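Local coordinates for ectoine hydroxylase (Sphingopyxis alaskensis RB2256, PDB 4Q5O), which catalyses the iron- and 2-oxoglutarate-dependent hydroxylation of L-ectoine to 5-hydroxyectoine, a compatible solute that protects cells against osmotic stress, at residues A[102-107]-A[134-139]; A[85-90]-A[289-294]; A[172-177]-A[265-270]. One frame throughout, in Å; residues are numbered along the deposited sequence.

Contact 1: A[102-107]-A[134-139]. With 6CS ((4S,5S)-5-hydroxy-2-methyl-1,4,5,6-tetrahydropyrimidine-4-carboxylic acid), chain E.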
loop_
_atom_site.group_PDB
_atom_site.type_symbol
_atom_site.label_atom_id
_atom_site.label_comp_id
_atom_site.label_asym_id
_atom_site.label_seq_id
_atom_site.Cartn_x
_atom_site.Cartn_y
_atom_site.Cartn_z
ATOM N N GLU A 102 -3.052 1.473 26.826
ATOM C CA GLU A 102 -3.469 2.280 27.977
ATOM C C GLU A 102 -2.746 3.623 28.084
ATOM O O GLU A 102 -2.318 4.005 29.169
ATOM C CB GLU A 102 -3.296 1.504 29.292
ATOM C CG GLU A 102 -4.257 0.331 29.499
ATOM C CD GLU A 102 -5.686 0.745 29.893
ATOM O OE1 GLU A 102 -5.863 1.422 30.940
ATOM O OE2 GLU A 102 -6.637 0.365 29.158
ATOM N N ILE A 103 -2.594 4.323 26.962
ATOM C CA ILE A 103 -1.980 5.643 26.979
ATOM C C ILE A 103 -2.991 6.662 27.460
ATOM O O ILE A 103 -2.619 7.765 27.844
ATOM C CB ILE A 103 -1.457 6.084 25.582
ATOM C CG1 ILE A 103 -2.381 5.576 24.494
ATOM C CG2 ILE A 103 -0.015 5.627 25.336
ATOM C CD1 ILE A 103 -3.403 6.576 24.083
ATOM N N HIS A 104 -4.274 6.297 27.442
ATOM C CA HIS A 104 -5.324 7.201 27.913
ATOM C C HIS A 104 -5.226 7.275 29.431
ATOM O O HIS A 104 -5.826 8.137 30.077
ATOM C CB HIS A 104 -6.703 6.721 27.468
ATOM C CG HIS A 104 -7.239 5.580 28.279
ATOM N ND1 HIS A 104 -6.717 4.302 28.217
ATOM C CD2 HIS A 104 -8.262 5.523 29.169
ATOM C CE1 HIS A 104 -7.394 3.512 29.033
ATOM N NE2 HIS A 104 -8.336 4.229 29.622
ATOM N N ALA A 105 -4.437 6.352 29.974
ATOM C CA ALA A 105 -4.175 6.223 31.399
ATOM C C ALA A 105 -2.748 6.681 31.737
ATOM O O ALA A 105 -2.551 7.567 32.567
ATOM C CB ALA A 105 -4.377 4.775 31.818
ATOM N N GLN A 106 -1.761 6.076 31.079
ATOM C CA GLN A 106 -0.343 6.357 31.309
ATOM C C GLN A 106 0.122 7.762 30.906
ATOM O O GLN A 106 1.198 8.193 31.332
ATOM C CB GLN A 106 0.553 5.310 30.600
ATOM C CG GLN A 106 0.283 3.828 30.939
ATOM C CD GLN A 106 1.446 2.901 30.565
ATOM O OE1 GLN A 106 2.470 2.850 31.268
ATOM N NE2 GLN A 106 1.290 2.158 29.458
ATOM N N SER A 107 -0.636 8.464 30.063
ATOM C CA SER A 107 -0.245 9.828 29.696
ATOM C C SER A 107 -1.342 10.837 29.959
ATOM O O SER A 107 -2.458 10.701 29.463
ATOM C CB SER A 107 0.226 9.944 28.244
ATOM O OG SER A 107 0.502 11.299 27.909
ATOM N N HIS A 134 -12.487 1.966 26.148
ATOM C CA HIS A 134 -12.413 0.508 26.174
ATOM C C HIS A 134 -10.967 0.062 25.985
ATOM O O HIS A 134 -10.537 -0.959 26.532
ATOM C CB HIS A 134 -13.292 -0.075 25.055
ATOM C CG HIS A 134 -12.909 -1.456 24.633
ATOM N ND1 HIS A 134 -13.510 -2.584 25.146
ATOM C CD2 HIS A 134 -11.997 -1.895 23.731
ATOM C CE1 HIS A 134 -12.983 -3.659 24.583
ATOM N NE2 HIS A 134 -12.061 -3.269 23.721
ATOM N N GLN A 135 -10.233 0.845 25.196
ATOM C CA GLN A 135 -8.851 0.559 24.788
ATOM C C GLN A 135 -8.312 1.823 24.157
ATOM O O GLN A 135 -9.015 2.493 23.407
ATOM C CB GLN A 135 -8.766 -0.586 23.773
ATOM C CG GLN A 135 -7.440 -0.631 22.985
ATOM C CD GLN A 135 -7.340 -1.778 21.968
ATOM O OE1 GLN A 135 -7.892 -2.862 22.169
ATOM N NE2 GLN A 135 -6.624 -1.535 20.873
ATOM N N SER A 136 -7.077 2.174 24.471
ATOM C CA SER A 136 -6.419 3.224 23.740
ATOM C C SER A 136 -5.057 2.691 23.325
ATOM O O SER A 136 -4.607 1.679 23.839
ATOM C CB SER A 136 -6.307 4.479 24.591
ATOM O OG SER A 136 -5.461 4.241 25.688
ATOM N N ARG A 137 -4.407 3.349 22.376
ATOM C CA ARG A 137 -3.096 2.901 21.925
ATOM C C ARG A 137 -2.347 4.101 21.363
ATOM O O ARG A 137 -2.974 5.063 20.915
ATOM C CB ARG A 137 -3.256 1.827 20.843
ATOM C CG ARG A 137 -2.148 0.776 20.855
ATOM C CD ARG A 137 -2.147 -0.130 19.620
ATOM N NE ARG A 137 -3.339 -0.970 19.518
ATOM C CZ ARG A 137 -3.358 -2.164 18.924
ATOM N NH1 ARG A 137 -2.240 -2.659 18.388
ATOM N NH2 ARG A 137 -4.491 -2.868 18.880
ATOM N N LEU A 138 -1.015 4.074 21.422
ATOM C CA LEU A 138 -0.199 4.977 20.602
ATOM C C LEU A 138 0.694 4.119 19.714
ATOM O O LEU A 138 1.389 3.231 20.216
ATOM C CB LEU A 138 0.644 5.916 21.456
ATOM C CG LEU A 138 1.683 6.814 20.765
ATOM C CD1 LEU A 138 1.065 8.027 20.076
ATOM C CD2 LEU A 138 2.737 7.270 21.755
ATOM N N ASN A 139 0.661 4.388 18.406
ATOM C CA ASN A 139 1.318 3.548 17.389
ATOM C C ASN A 139 2.376 4.276 16.601
ATOM O O ASN A 139 2.105 5.301 15.999
ATOM C CB ASN A 139 0.302 3.060 16.355
ATOM C CG ASN A 139 -0.584 1.977 16.875
ATOM O OD1 ASN A 139 -0.115 1.035 17.500
ATOM N ND2 ASN A 139 -1.882 2.100 16.625
HETATM O O 6CS E . -6.022 -7.000 16.332
HETATM C C 6CS E . -7.239 -6.839 15.992
HETATM O OXT 6CS E . -7.705 -7.608 15.102
HETATM C CA 6CS E . -8.107 -5.816 16.688
HETATM N N 6CS E . -7.579 -5.877 18.010
HETATM C CAI 6CS E . -7.462 -4.883 18.864
HETATM C CAA 6CS E . -6.822 -5.227 20.182
HETATM N NAG 6CS E . -7.898 -3.555 18.568
HETATM C CG2 6CS E . -8.473 -3.385 17.292
HETATM C CB 6CS E . -8.189 -4.367 16.155
HETATM O OG1 6CS E . -9.363 -4.285 15.303
#

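Contact 2: A[85-90]-A[289-294]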
loop_
_atom_site.group_PDB
_atom_site.type_symbol
_atom_site.label_atom_id
_atom_site.label_comp_id
_atom_site.label_asym_id
_atom_site.label_seq_id
_atom_site.Cartn_x
_atom_site.Cartn_y
_atom_site.Cartn_z
ATOM N N ALA A 85 5.581 -2.063 31.641
ATOM C CA ALA A 85 6.283 -2.923 30.686
ATOM C C ALA A 85 5.348 -3.831 29.889
ATOM O O ALA A 85 5.664 -4.231 28.761
ATOM C CB ALA A 85 7.344 -3.755 31.405
ATOM N N ASP A 86 4.201 -4.156 30.478
ATOM C CA ASP A 86 3.246 -5.063 29.846
ATOM C C ASP A 86 2.510 -4.380 28.699
ATOM O O ASP A 86 2.109 -5.020 27.724
ATOM C CB ASP A 86 2.232 -5.558 30.874
ATOM C CG ASP A 86 2.887 -6.280 32.033
ATOM O OD1 ASP A 86 3.839 -7.050 31.773
ATOM O OD2 ASP A 86 2.462 -6.064 33.197
ATOM N N THR A 87 2.344 -3.069 28.821
ATOM C CA THR A 87 1.583 -2.314 27.854
ATOM C C THR A 87 2.446 -1.896 26.666
ATOM O O THR A 87 2.053 -1.032 25.894
ATOM C CB THR A 87 1.017 -1.071 28.511
ATOM O OG1 THR A 87 2.096 -0.192 28.842
ATOM C CG2 THR A 87 0.282 -1.455 29.778
ATOM N N ILE A 88 3.616 -2.516 26.528
ATOM C CA ILE A 88 4.554 -2.202 25.454
ATOM C C ILE A 88 4.622 -3.302 24.386
ATOM O O ILE A 88 4.508 -4.488 24.704
ATOM C CB ILE A 88 5.968 -1.948 26.016
ATOM C CG1 ILE A 88 6.202 -0.451 26.184
ATOM C CG2 ILE A 88 7.053 -2.537 25.099
ATOM C CD1 ILE A 88 5.081 0.269 26.904
ATOM N N VAL A 89 4.781 -2.899 23.123
ATOM C CA VAL A 89 5.050 -3.833 22.032
ATOM C C VAL A 89 6.277 -3.366 21.272
ATOM O O VAL A 89 6.401 -2.171 20.998
ATOM C CB VAL A 89 3.888 -3.894 21.042
ATOM C CG1 VAL A 89 4.289 -4.706 19.810
ATOM C CG2 VAL A 89 2.646 -4.476 21.711
ATOM N N THR A 90 7.177 -4.291 20.940
ATOM C CA THR A 90 8.418 -3.950 20.236
ATOM C C THR A 90 8.645 -4.795 18.986
ATOM O O THR A 90 7.902 -5.741 18.715
ATOM C CB THR A 90 9.643 -4.169 21.129
ATOM O OG1 THR A 90 9.412 -5.320 21.947
ATOM C CG2 THR A 90 9.916 -2.964 22.006
ATOM N N PRO A 289 -5.964 -9.691 28.639
ATOM C CA PRO A 289 -5.175 -8.786 29.494
ATOM C C PRO A 289 -5.780 -7.390 29.685
ATOM O O PRO A 289 -6.381 -6.830 28.759
ATOM C CB PRO A 289 -3.833 -8.701 28.764
ATOM C CG PRO A 289 -3.709 -10.028 28.078
ATOM C CD PRO A 289 -5.113 -10.407 27.667
ATOM N N TRP A 290 -5.606 -6.844 30.887
ATOM C CA TRP A 290 -6.263 -5.599 31.301
ATOM C C TRP A 290 -6.120 -4.444 30.315
ATOM O O TRP A 290 -7.034 -3.633 30.158
ATOM C CB TRP A 290 -5.752 -5.144 32.686
ATOM C CG TRP A 290 -4.311 -4.614 32.708
ATOM C CD1 TRP A 290 -3.902 -3.298 32.727
ATOM C CD2 TRP A 290 -3.112 -5.398 32.718
ATOM N NE1 TRP A 290 -2.525 -3.227 32.746
ATOM C CE2 TRP A 290 -2.019 -4.502 32.745
ATOM C CE3 TRP A 290 -2.857 -6.773 32.705
ATOM C CZ2 TRP A 290 -0.693 -4.944 32.765
ATOM C CZ3 TRP A 290 -1.540 -7.209 32.722
ATOM C CH2 TRP A 290 -0.478 -6.299 32.753
ATOM N N PHE A 291 -4.960 -4.365 29.673
ATOM C CA PHE A 291 -4.640 -3.204 28.865
ATOM C C PHE A 291 -5.236 -3.267 27.453
ATOM O O PHE A 291 -5.156 -2.289 26.703
ATOM C CB PHE A 291 -3.125 -2.960 28.840
ATOM C CG PHE A 291 -2.328 -4.134 28.379
ATOM C CD1 PHE A 291 -1.943 -5.122 29.265
ATOM C CD2 PHE A 291 -1.950 -4.243 27.062
ATOM C CE1 PHE A 291 -1.202 -6.203 28.839
ATOM C CE2 PHE A 291 -1.213 -5.319 26.636
ATOM C CZ PHE A 291 -0.838 -6.300 27.528
ATOM N N LEU A 292 -5.850 -4.400 27.115
ATOM C CA LEU A 292 -6.528 -4.564 25.828
ATOM C C LEU A 292 -8.044 -4.283 25.889
ATOM O O LEU A 292 -8.668 -3.979 24.868
ATOM C CB LEU A 292 -6.296 -5.966 25.276
ATOM C CG LEU A 292 -4.841 -6.383 25.072
ATOM C CD1 LEU A 292 -4.752 -7.752 24.402
ATOM C CD2 LEU A 292 -4.103 -5.346 24.263
ATOM N N ALA A 293 -8.630 -4.395 27.078
ATOM C CA ALA A 293 -10.052 -4.152 27.251
ATOM C C ALA A 293 -10.362 -3.838 28.707
ATOM O O ALA A 293 -10.103 -4.655 29.592
ATOM C CB ALA A 293 -10.847 -5.352 26.789
ATOM N N ARG A 294 -10.899 -2.644 28.943
ATOM C CA ARG A 294 -11.286 -2.190 30.272
ATOM C C ARG A 294 -12.552 -2.898 30.775
ATOM O O ARG A 294 -13.657 -2.631 30.310
ATOM C CB ARG A 294 -11.475 -0.665 30.277
ATOM C CG ARG A 294 -11.984 -0.041 31.599
ATOM C CD ARG A 294 -10.886 0.059 32.685
ATOM N NE ARG A 294 -10.265 1.387 32.850
ATOM C CZ ARG A 294 -9.021 1.702 32.467
ATOM N NH1 ARG A 294 -8.260 0.790 31.872
ATOM N NH2 ARG A 294 -8.538 2.927 32.670
#

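Contact 3: A[172-177]-A[265-270]. With AKG (2-oxoglutaric acid), chain D.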
loop_
_atom_site.group_PDB
_atom_site.type_symbol
_atom_site.label_atom_id
_atom_site.label_comp_id
_atom_site.label_asym_id
_atom_site.label_seq_id
_atom_site.Cartn_x
_atom_site.Cartn_y
_atom_site.Cartn_z
ATOM N N MET A 172 -11.464 5.961 17.061
ATOM C CA MET A 172 -10.974 7.246 16.577
ATOM C C MET A 172 -9.486 7.121 16.379
ATOM O O MET A 172 -8.749 6.795 17.316
ATOM C CB MET A 172 -11.236 8.348 17.607
ATOM C CG MET A 172 -12.709 8.585 17.891
ATOM S SD MET A 172 -13.068 10.336 18.235
ATOM C CE MET A 172 -14.855 10.226 18.408
ATOM N N SER A 173 -9.036 7.355 15.158
ATOM C CA SER A 173 -7.617 7.367 14.890
ATOM C C SER A 173 -7.209 8.812 14.673
ATOM O O SER A 173 -7.733 9.497 13.794
ATOM C CB SER A 173 -7.285 6.525 13.669
ATOM O OG SER A 173 -5.917 6.685 13.331
ATOM N N VAL A 174 -6.295 9.296 15.497
ATOM C CA VAL A 174 -5.834 10.666 15.368
ATOM C C VAL A 174 -4.480 10.633 14.715
ATOM O O VAL A 174 -3.516 10.159 15.310
ATOM C CB VAL A 174 -5.687 11.325 16.727
ATOM C CG1 VAL A 174 -5.356 12.784 16.546
ATOM C CG2 VAL A 174 -6.962 11.132 17.538
ATOM N N LEU A 175 -4.412 11.123 13.483
ATOM C CA LEU A 175 -3.187 11.017 12.713
ATOM C C LEU A 175 -2.121 11.890 13.315
ATOM O O LEU A 175 -2.312 13.094 13.433
ATOM C CB LEU A 175 -3.421 11.448 11.281
ATOM C CG LEU A 175 -4.409 10.622 10.471
ATOM C CD1 LEU A 175 -4.214 10.972 9.014
ATOM C CD2 LEU A 175 -4.195 9.131 10.719
ATOM N N LEU A 176 -0.996 11.287 13.686
ATOM C CA LEU A 176 0.159 12.052 14.144
ATOM C C LEU A 176 1.268 12.224 13.084
ATOM O O LEU A 176 2.082 13.149 13.172
ATOM C CB LEU A 176 0.723 11.454 15.430
ATOM C CG LEU A 176 -0.199 11.415 16.652
ATOM C CD1 LEU A 176 0.522 10.708 17.778
ATOM C CD2 LEU A 176 -0.678 12.812 17.087
ATOM N N ALA A 177 1.306 11.348 12.081
ATOM C CA ALA A 177 2.136 11.603 10.889
ATOM C C ALA A 177 1.242 11.626 9.661
ATOM O O ALA A 177 0.118 11.111 9.693
ATOM C CB ALA A 177 3.214 10.560 10.734
ATOM N N ALA A 265 2.102 7.103 12.140
ATOM C CA ALA A 265 1.951 7.307 13.576
ATOM C C ALA A 265 0.560 7.850 13.910
ATOM O O ALA A 265 0.055 8.739 13.215
ATOM C CB ALA A 265 3.036 8.230 14.107
ATOM N N ASN A 266 -0.068 7.303 14.949
ATOM C CA ASN A 266 -1.428 7.704 15.292
ATOM C C ASN A 266 -1.792 7.411 16.740
ATOM O O ASN A 266 -1.224 6.517 17.364
ATOM C CB ASN A 266 -2.466 7.062 14.350
ATOM C CG ASN A 266 -2.698 5.578 14.640
ATOM O OD1 ASN A 266 -1.752 4.788 14.725
ATOM N ND2 ASN A 266 -3.966 5.196 14.788
ATOM N N ALA A 267 -2.733 8.177 17.273
ATOM C CA ALA A 267 -3.321 7.877 18.570
ATOM C C ALA A 267 -4.677 7.189 18.357
ATOM O O ALA A 267 -5.612 7.778 17.796
ATOM C CB ALA A 267 -3.494 9.156 19.369
ATOM N N PHE A 268 -4.789 5.942 18.796
ATOM C CA PHE A 268 -6.022 5.186 18.604
ATOM C C PHE A 268 -6.870 5.145 19.888
ATOM O O PHE A 268 -6.374 4.775 20.953
ATOM C CB PHE A 268 -5.655 3.784 18.133
ATOM C CG PHE A 268 -6.833 2.921 17.802
ATOM C CD1 PHE A 268 -7.677 3.253 16.761
ATOM C CD2 PHE A 268 -7.078 1.746 18.518
ATOM C CE1 PHE A 268 -8.760 2.445 16.445
ATOM C CE2 PHE A 268 -8.164 0.931 18.204
ATOM C CZ PHE A 268 -9.007 1.285 17.165
ATOM N N LEU A 269 -8.146 5.509 19.780
ATOM C CA LEU A 269 -9.035 5.659 20.949
ATOM C C LEU A 269 -10.396 4.995 20.767
ATOM O O LEU A 269 -11.216 5.464 19.980
ATOM C CB LEU A 269 -9.314 7.134 21.215
ATOM C CG LEU A 269 -8.157 7.994 21.673
ATOM C CD1 LEU A 269 -8.598 9.463 21.791
ATOM C CD2 LEU A 269 -7.685 7.430 23.003
ATOM N N VAL A 270 -10.664 3.943 21.526
ATOM C CA VAL A 270 -11.926 3.239 21.416
ATOM C C VAL A 270 -12.942 3.703 22.464
ATOM O O VAL A 270 -12.776 3.466 23.658
ATOM C CB VAL A 270 -11.703 1.736 21.572
ATOM C CG1 VAL A 270 -12.968 0.990 21.200
ATOM C CG2 VAL A 270 -10.526 1.290 20.724
HETATM C C1 AKG D . -5.013 -0.438 14.876
HETATM O O1 AKG D . -3.827 -0.617 15.289
HETATM O O2 AKG D . -5.816 0.232 15.600
HETATM C C2 AKG D . -5.467 -1.029 13.530
HETATM O O5 AKG D . -6.442 -1.759 13.445
HETATM C C3 AKG D . -4.716 -0.719 12.253
HETATM C C4 AKG D . -4.011 -1.979 11.824
HETATM C C5 AKG D . -2.933 -2.259 12.853
HETATM O O3 AKG D . -1.779 -1.777 12.684
HETATM O O4 AKG D . -3.180 -2.964 13.876
#

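Contact 1: A[102-107]-A[134-139]
Ser136 OG stands at the edge of the His104 imidazole, near the ring plane and 2.8 Å from ND1, in a bent hydrogen bond (135°) whose donor could be either partner. Ala105 CB sits over one face of that ring, toward its rim, and Glu102 OE2 lies at its edge; the other carboxylate oxygen of Glu102 forms a salt bridge with Arg294. The second flat group, the Arg137 guanidinium, turns its edge to bound 5-hydroxyectoine, with NH2 3.5 Å from NAG of the product. Gln135, an ectoine-binding residue, extends (chi2 180°) to bring CD to 3.9 Å from CAA of the ligand. An alanine here removes the amide arm, and the product's methyl end would probably face a gap and be freer to shift. Ile103 CG1 rests 3.5 Å from Arg137 C, while its CG2 branch meets Leu138 CB at 3.9 Å, the two side chains crossing at about a right angle. Glu102 N bonds weakly to Ser136 O (3.4 Å). The buried Ser136 hydroxyl is gripped by His104 ND1, tying strand to helix, while on the strand's other side Gln135 and Arg137 line the product site, Arg137 also touching 2-oxoglutarate.

Contact 2: A[85-90]-A[289-294]
Asp86, in the type I turn from Ala85 to Ile88, is the first residue of 85-90 to meet the loop 289-294. Its carboxylate approaches the six-membered end of the Trp290 indole at the edge, in the ring plane, with OD2 3.0 Å from CH2. The two groups cross almost perpendicularly, their planes 85° apart. Asp86 CB lies alongside, 3.4 Å from Trp290 CH2. The same residue also touches Phe291 through its backbone: Asp86 O lies over a face of the phenyl ring, 3.2 Å from CZ.

Thr87 follows, presenting its CA to that same face in a CH-pi contact, 4.3 Å from the ring centroid and 17° off the normal. The methyl CG2 continues the apolar surface toward the root of the ring, 3.8 Å from Phe291 CB, while OG1 is engaged by Gln106 NE2 and Asp84 O. Beyond Thr87 the chain enters the strand 88-90, where Val89 packs on Phe101, a residue whose ring also meets Phe291.

Within the loop, Phe291 CG is set between its backbone N and carbonyl carbon (chi1 55°), and the ring directs CD1 at the centre of one Trp290 face, 3.5 Å above the plane, while Trp290 CD2 lies at the Phe291 edge. The bond from Leu292 N to Pro289 O (3.0 Å) closes the turn carrying both rings.

The contact thus ties the turn leading into 88-90, an outermost strand of the main sheet, to the loop after strand 264-273, with the Phe291 side chain about 8 Å from that of the ectoine-binding Gln135. No hydrogen bond spans the segments, so their association probably rests mainly on van der Waals packing. Any attraction between carboxylate and indole rim is probably weak at most; the phenyl face takes both the Thr87 CA-H, which suits it, and Asp86 O, which does not obviously do so.

Contact 3: A[172-177]-A[265-270]
Ser173 and Asn266 meet through their side chains: Asn266 ND2 donates to Ser173 OG over 2.9 Å, the hydroxyl oxygen lying 27° out of the amide plane. Beside them on this face of the sheet is Phe268, paired with Ser173 in a non-hydrogen-bonded position. Its CG, anti to the backbone N (chi1 -176°), carries the ring beneath the 2-oxoglutarate, whose O2 sits 3.4 Å above the plane, over the ring centre.

The antiparallel ladder fixes these groups. Val174 N to Ala267 O (2.8 Å) and Ala267 N to Val174 O (2.9 Å) form its middle rung, and Met172 and Leu269 exchange a further pair. On the reverse face Val174 CB packs 4.1 Å from Ala267 CB. Where strand 169-175 ends, Ala265 O accepts from both Leu176 N and Ala177 N.

Farther out, Asn139 ND2 holds Asn266 OD1, while Leu176 packs on helix 63-78. These strands belong to the major sheet of the double-stranded beta-helix characteristic of the family. Phe268, its side chain about 4 Å from that of the iron ligand Asp154, offers an apolar surface under the carboxylate. An oxygen over a pi face is probably electrostatically unfavourable; Lys141 NZ hydrogen-bonds the same cosubstrate.

How the contacts relate
All three contacts reach one antiparallel sheet, in which strands 169-175, 264-273, 131-141, 97-101 and 88-90 follow in that order. Contacts 1 and 3, with centres about 10 Å apart, share a strand boundary: Arg137 N lies 2.8 Å from Phe268 O in a probable hydrogen bond, bringing the product-facing arginine beside the ring under 2-oxoglutarate. Contact 2 meets contact 1 at Arg294, whose NH2 packs 3.3 Å from His104 NE2, their centres about 9 Å apart. Contacts 2 and 3 do not touch, their nearest atoms being about 7 Å apart. The Phe268 side chain comes within about 4 Å of the product and about 5 Å of the iron, whereas that of Phe291 remains about 8 Å from the product.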